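Local coordinates for peptidase M28 (Shewanella amazonensis SB2B, PDB 3IIB), which probably acts as a zinc-dependent carboxypeptidase or dipeptidase of the M28 family, with a site for two zinc ions, at residues 114-126 / 152-164. Sequence-based numbering, arbitrary orientation. Where two conformers were deposited one is given.
Sequences DTLQDLQNAEAGS and SGRSRGAVAAAEK
Leu116 CG lies opposite its backbone N (chi1 174°), which carries the isobutyl group onto helix 152-163, and Lys164, bent at its second torsion (chi2 -70°) and straight from there on, sends its ammonium group back to the carbonyls of Gln120 and Ala122, on the C-terminal side of helix 116-120. The leucine is a knob in a hole formed by Ser152, Gly153, Gly157 and Ala160. Its CB lies over Gly153 CA, CD1 reaches both Gly157 CA and Ala160 CB at 3.9 Å, and CD2 spreads the other way, 3.4 Å from Ser152 OG. The two glycines offer the leucine bare backbone, and the short helix axes come within 9.3 Å, nearly parallel at 20°. One turn on, Leu119 comes in alongside, its CD2 4.0 Å from Ala161 CB, while Gln120 lays its CG against Ala160 CB at 3.8 Å.

Lys164 closes the far end. Its NZ gives one hydrogen bond to Ala122 O at 2.7 Å, tilted from that carbonyl plane, and a longer one to Gln120 O at 3.1 Å, arriving from well above the plane. A positive charge beside carbonyls on the C-terminal side of a short helix is probably favourable. Beyond it a water links Gly125 N, in the type II turn Glu123-Ser126, to Glu163 O.

Away from the zinc site, Leu119 and Ala161 also touch strand 131-134, which runs parallel to its neighbours 106-113 and 168-172: two successive beta-alpha-beta units, whose helices pack side by side on the parallel strands.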
loop_
_atom_site.group_PDB
_atom_site.type_symbol
_atom_site.label_atom_id
_atom_site.label_comp_id
_atom_site.label_asym_id
_atom_site.label_seq_id
_atom_site.Cartn_x
_atom_site.Cartn_y
_atom_site.Cartn_z
ATOM N N ASP A 114 2.439 -9.549 -23.287
ATOM C CA ASP A 114 2.229 -8.127 -23.077
ATOM C C ASP A 114 0.780 -7.816 -22.718
ATOM O O ASP A 114 0.526 -6.910 -21.947
ATOM C CB ASP A 114 2.548 -7.304 -24.312
ATOM C CG ASP A 114 4.001 -7.337 -24.729
ATOM O OD1 ASP A 114 4.898 -7.649 -23.936
ATOM O OD2 ASP A 114 4.237 -7.008 -25.909
ATOM N N THR A 115 -0.164 -8.547 -23.308
ATOM C CA THR A 115 -1.583 -8.232 -23.225
ATOM C C THR A 115 -2.387 -9.516 -23.418
ATOM O O THR A 115 -1.852 -10.517 -23.889
ATOM C CB THR A 115 -2.015 -7.261 -24.348
ATOM O OG1 THR A 115 -1.855 -7.914 -25.621
ATOM C CG2 THR A 115 -1.175 -5.955 -24.323
ATOM N N LEU A 116 -3.662 -9.479 -23.023
ATOM C CA LEU A 116 -4.642 -10.507 -23.374
ATOM C C LEU A 116 -4.626 -10.843 -24.871
ATOM O O LEU A 116 -4.614 -12.019 -25.235
ATOM C CB LEU A 116 -6.056 -10.070 -22.947
ATOM C CG LEU A 116 -7.198 -10.999 -23.402
ATOM C CD1 LEU A 116 -7.149 -12.387 -22.728
ATOM C CD2 LEU A 116 -8.552 -10.318 -23.156
ATOM N N GLN A 117 -4.593 -9.829 -25.740
ATOM C CA GLN A 117 -4.575 -10.086 -27.186
ATOM C C GLN A 117 -3.381 -10.944 -27.606
ATOM O O GLN A 117 -3.515 -11.863 -28.395
ATOM C CB GLN A 117 -4.583 -8.784 -27.982
ATOM C CG GLN A 117 -4.829 -8.987 -29.496
ATOM C CD GLN A 117 -6.133 -9.752 -29.811
ATOM O OE1 GLN A 117 -6.105 -10.926 -30.215
ATOM N NE2 GLN A 117 -7.277 -9.086 -29.619
ATOM N N ASP A 118 -2.212 -10.652 -27.032
ATOM C CA ASP A 118 -1.013 -11.439 -27.303
ATOM C C ASP A 118 -1.165 -12.885 -26.859
ATOM O O ASP A 118 -0.789 -13.807 -27.571
ATOM C CB ASP A 118 0.200 -10.777 -26.656
ATOM C CG ASP A 118 0.571 -9.478 -27.348
ATOM O OD1 ASP A 118 0.602 -9.459 -28.600
ATOM O OD2 ASP A 118 0.821 -8.475 -26.661
ATOM N N LEU A 119 -1.778 -13.076 -25.707
ATOM C CA LEU A 119 -2.077 -14.412 -25.207
ATOM C C LEU A 119 -3.043 -15.129 -26.154
ATOM O O LEU A 119 -2.836 -16.299 -26.498
ATOM C CB LEU A 119 -2.674 -14.311 -23.811
ATOM C CG LEU A 119 -3.199 -15.590 -23.200
ATOM C CD1 LEU A 119 -2.132 -16.728 -23.218
ATOM C CD2 LEU A 119 -3.722 -15.285 -21.776
ATOM N N GLN A 120 -4.078 -14.403 -26.579
ATOM C CA GLN A 120 -5.076 -14.962 -27.511
ATOM C C GLN A 120 -4.441 -15.361 -28.857
ATOM O O GLN A 120 -4.898 -16.312 -29.502
ATOM C CB GLN A 120 -6.230 -13.979 -27.728
ATOM C CG GLN A 120 -7.167 -13.859 -26.539
ATOM C CD GLN A 120 -8.142 -12.695 -26.626
ATOM O OE1 GLN A 120 -7.805 -11.614 -27.125
ATOM N NE2 GLN A 120 -9.356 -12.897 -26.084
ATOM N N ASN A 121 -3.402 -14.636 -29.270
ATOM C CA ASN A 121 -2.632 -14.946 -30.478
ATOM C C ASN A 121 -1.621 -16.087 -30.346
ATOM O O ASN A 121 -1.066 -16.516 -31.353
ATOM C CB ASN A 121 -1.851 -13.716 -30.947
ATOM C CG ASN A 121 -2.740 -12.578 -31.397
ATOM O OD1 ASN A 121 -3.920 -12.759 -31.655
ATOM N ND2 ASN A 121 -2.165 -11.388 -31.488
ATOM N N ALA A 122 -1.365 -16.584 -29.137
ATOM C CA ALA A 122 -0.378 -17.639 -28.957
ATOM C C ALA A 122 -0.802 -18.904 -29.697
ATOM O O ALA A 122 -1.970 -19.095 -29.995
ATOM C CB ALA A 122 -0.164 -17.942 -27.443
ATOM N N GLU A 123 0.168 -19.756 -29.985
ATOM C CA GLU A 123 -0.088 -20.979 -30.709
ATOM C C GLU A 123 -0.741 -21.977 -29.765
ATOM O O GLU A 123 -0.360 -22.075 -28.614
ATOM C CB GLU A 123 1.215 -21.565 -31.229
ATOM C CG GLU A 123 2.012 -20.648 -32.153
ATOM C CD GLU A 123 1.615 -20.800 -33.603
ATOM O OE1 GLU A 123 0.689 -20.089 -34.059
ATOM O OE2 GLU A 123 2.242 -21.637 -34.287
ATOM N N ALA A 124 -1.697 -22.746 -30.276
ATOM C CA ALA A 124 -2.298 -23.822 -29.487
ATOM C C ALA A 124 -1.214 -24.764 -28.983
ATOM O O ALA A 124 -0.230 -25.015 -29.657
ATOM C CB ALA A 124 -3.348 -24.582 -30.300
ATOM N N GLY A 125 -1.369 -25.223 -27.751
ATOM C CA GLY A 125 -0.399 -26.105 -27.123
ATOM C C GLY A 125 0.827 -25.441 -26.529
ATOM O O GLY A 125 1.602 -26.102 -25.864
ATOM N N SER A 126 1.041 -24.154 -26.811
ATOM C CA SER A 126 2.279 -23.495 -26.435
ATOM C C SER A 126 2.387 -23.304 -24.926
ATOM O O SER A 126 3.494 -23.192 -24.400
ATOM C CB SER A 126 2.452 -22.153 -27.148
ATOM O OG SER A 126 1.430 -21.231 -26.837
ATOM N N SER A 152 -9.864 -6.569 -19.388
ATOM C CA SER A 152 -10.232 -7.846 -20.008
ATOM C C SER A 152 -9.215 -8.951 -19.746
ATOM O O SER A 152 -9.590 -10.118 -19.697
ATOM C CB SER A 152 -10.534 -7.659 -21.500
ATOM O OG SER A 152 -9.383 -7.199 -22.182
ATOM N N GLY A 153 -7.954 -8.583 -19.498
ATOM C CA GLY A 153 -6.954 -9.551 -19.044
ATOM C C GLY A 153 -7.422 -10.295 -17.808
ATOM O O GLY A 153 -7.181 -11.499 -17.675
ATOM N N ARG A 154 -8.074 -9.573 -16.901
ATOM C CA ARG A 154 -8.607 -10.174 -15.700
ATOM C C ARG A 154 -9.882 -10.975 -15.992
ATOM O O ARG A 154 -10.045 -12.117 -15.534
ATOM C CB ARG A 154 -8.893 -9.098 -14.628
ATOM C CG ARG A 154 -9.283 -9.669 -13.265
ATOM C CD ARG A 154 -9.933 -8.614 -12.390
ATOM N NE ARG A 154 -11.277 -8.387 -12.877
ATOM C CZ ARG A 154 -11.868 -7.196 -12.963
ATOM N NH1 ARG A 154 -11.258 -6.092 -12.572
ATOM N NH2 ARG A 154 -13.078 -7.114 -13.465
ATOM N N SER A 155 -10.799 -10.360 -16.719
ATOM C CA SER A 155 -12.101 -10.988 -17.045
ATOM C C SER A 155 -11.987 -12.258 -17.888
ATOM O O SER A 155 -12.708 -13.251 -17.668
ATOM C CB SER A 155 -12.981 -10.007 -17.809
ATOM O OG SER A 155 -13.173 -8.822 -17.080
ATOM N N ARG A 156 -11.084 -12.228 -18.864
ATOM C CA ARG A 156 -11.031 -13.279 -19.895
ATOM C C ARG A 156 -9.731 -14.043 -20.064
ATOM O O ARG A 156 -9.656 -14.953 -20.901
ATOM C CB ARG A 156 -11.418 -12.624 -21.210
ATOM C CG ARG A 156 -12.848 -12.079 -21.141
ATOM C CD ARG A 156 -13.477 -11.959 -22.503
ATOM N NE ARG A 156 -12.831 -10.934 -23.308
ATOM C CZ ARG A 156 -13.025 -9.619 -23.179
ATOM N NH1 ARG A 156 -13.837 -9.130 -22.245
ATOM N NH2 ARG A 156 -12.383 -8.777 -23.992
ATOM N N GLY A 157 -8.717 -13.690 -19.255
ATOM C CA GLY A 157 -7.390 -14.265 -19.375
ATOM C C GLY A 157 -7.371 -15.740 -19.069
ATOM O O GLY A 157 -6.687 -16.483 -19.725
ATOM N N ALA A 158 -8.094 -16.186 -18.046
ATOM C CA ALA A 158 -8.031 -17.598 -17.683
ATOM C C ALA A 158 -8.570 -18.488 -18.823
ATOM O O ALA A 158 -8.051 -19.593 -19.078
ATOM C CB ALA A 158 -8.766 -17.868 -16.326
ATOM N N VAL A 159 -9.590 -18.012 -19.518
ATOM C CA VAL A 159 -10.108 -18.754 -20.659
ATOM C C VAL A 159 -9.063 -18.829 -21.782
ATOM O O VAL A 159 -8.727 -19.908 -22.273
ATOM C CB VAL A 159 -11.405 -18.176 -21.176
ATOM C CG1 VAL A 159 -11.811 -18.873 -22.528
ATOM C CG2 VAL A 159 -12.502 -18.317 -20.136
ATOM N N ALA A 160 -8.525 -17.676 -22.158
ATOM C CA ALA A 160 -7.548 -17.629 -23.248
ATOM C C ALA A 160 -6.303 -18.471 -22.934
ATOM O O ALA A 160 -5.777 -19.147 -23.815
ATOM C CB ALA A 160 -7.161 -16.164 -23.547
ATOM N N ALA A 161 -5.848 -18.448 -21.682
ATOM C CA ALA A 161 -4.686 -19.221 -21.289
ATOM C C ALA A 161 -4.977 -20.719 -21.331
ATOM O O ALA A 161 -4.192 -21.488 -21.853
ATOM C CB ALA A 161 -4.212 -18.815 -19.902
ATOM N N ALA A 162 -6.121 -21.138 -20.795
ATOM C CA ALA A 162 -6.513 -22.572 -20.845
ATOM C C ALA A 162 -6.621 -23.115 -22.266
ATOM O O ALA A 162 -6.206 -24.253 -22.523
ATOM C CB ALA A 162 -7.817 -22.843 -20.089
ATOM N N GLU A 163 -7.114 -22.296 -23.181
ATOM C CA GLU A 163 -7.193 -22.642 -24.603
ATOM C C GLU A 163 -5.856 -22.990 -25.207
ATOM O O GLU A 163 -5.787 -23.797 -26.128
ATOM C CB GLU A 163 -7.881 -21.526 -25.413
ATOM C CG GLU A 163 -9.339 -21.430 -25.081
ATOM C CD GLU A 163 -10.050 -20.304 -25.811
ATOM O OE1 GLU A 163 -9.439 -19.227 -26.039
ATOM O OE2 GLU A 163 -11.234 -20.499 -26.149
ATOM N N LYS A 164 -4.790 -22.422 -24.643
ATOM C CA LYS A 164 -3.428 -22.664 -25.124
ATOM C C LYS A 164 -2.699 -23.712 -24.336
ATOM O O LYS A 164 -1.530 -23.994 -24.623
ATOM C CB LYS A 164 -2.625 -21.377 -25.096
ATOM C CG LYS A 164 -3.334 -20.247 -25.717
ATOM C CD LYS A 164 -3.469 -20.369 -27.223
ATOM C CE LYS A 164 -4.361 -19.260 -27.772
ATOM N NZ LYS A 164 -4.533 -19.389 -29.243
HETATM O O HOH W 1 -3.861 -25.726 -26.748
#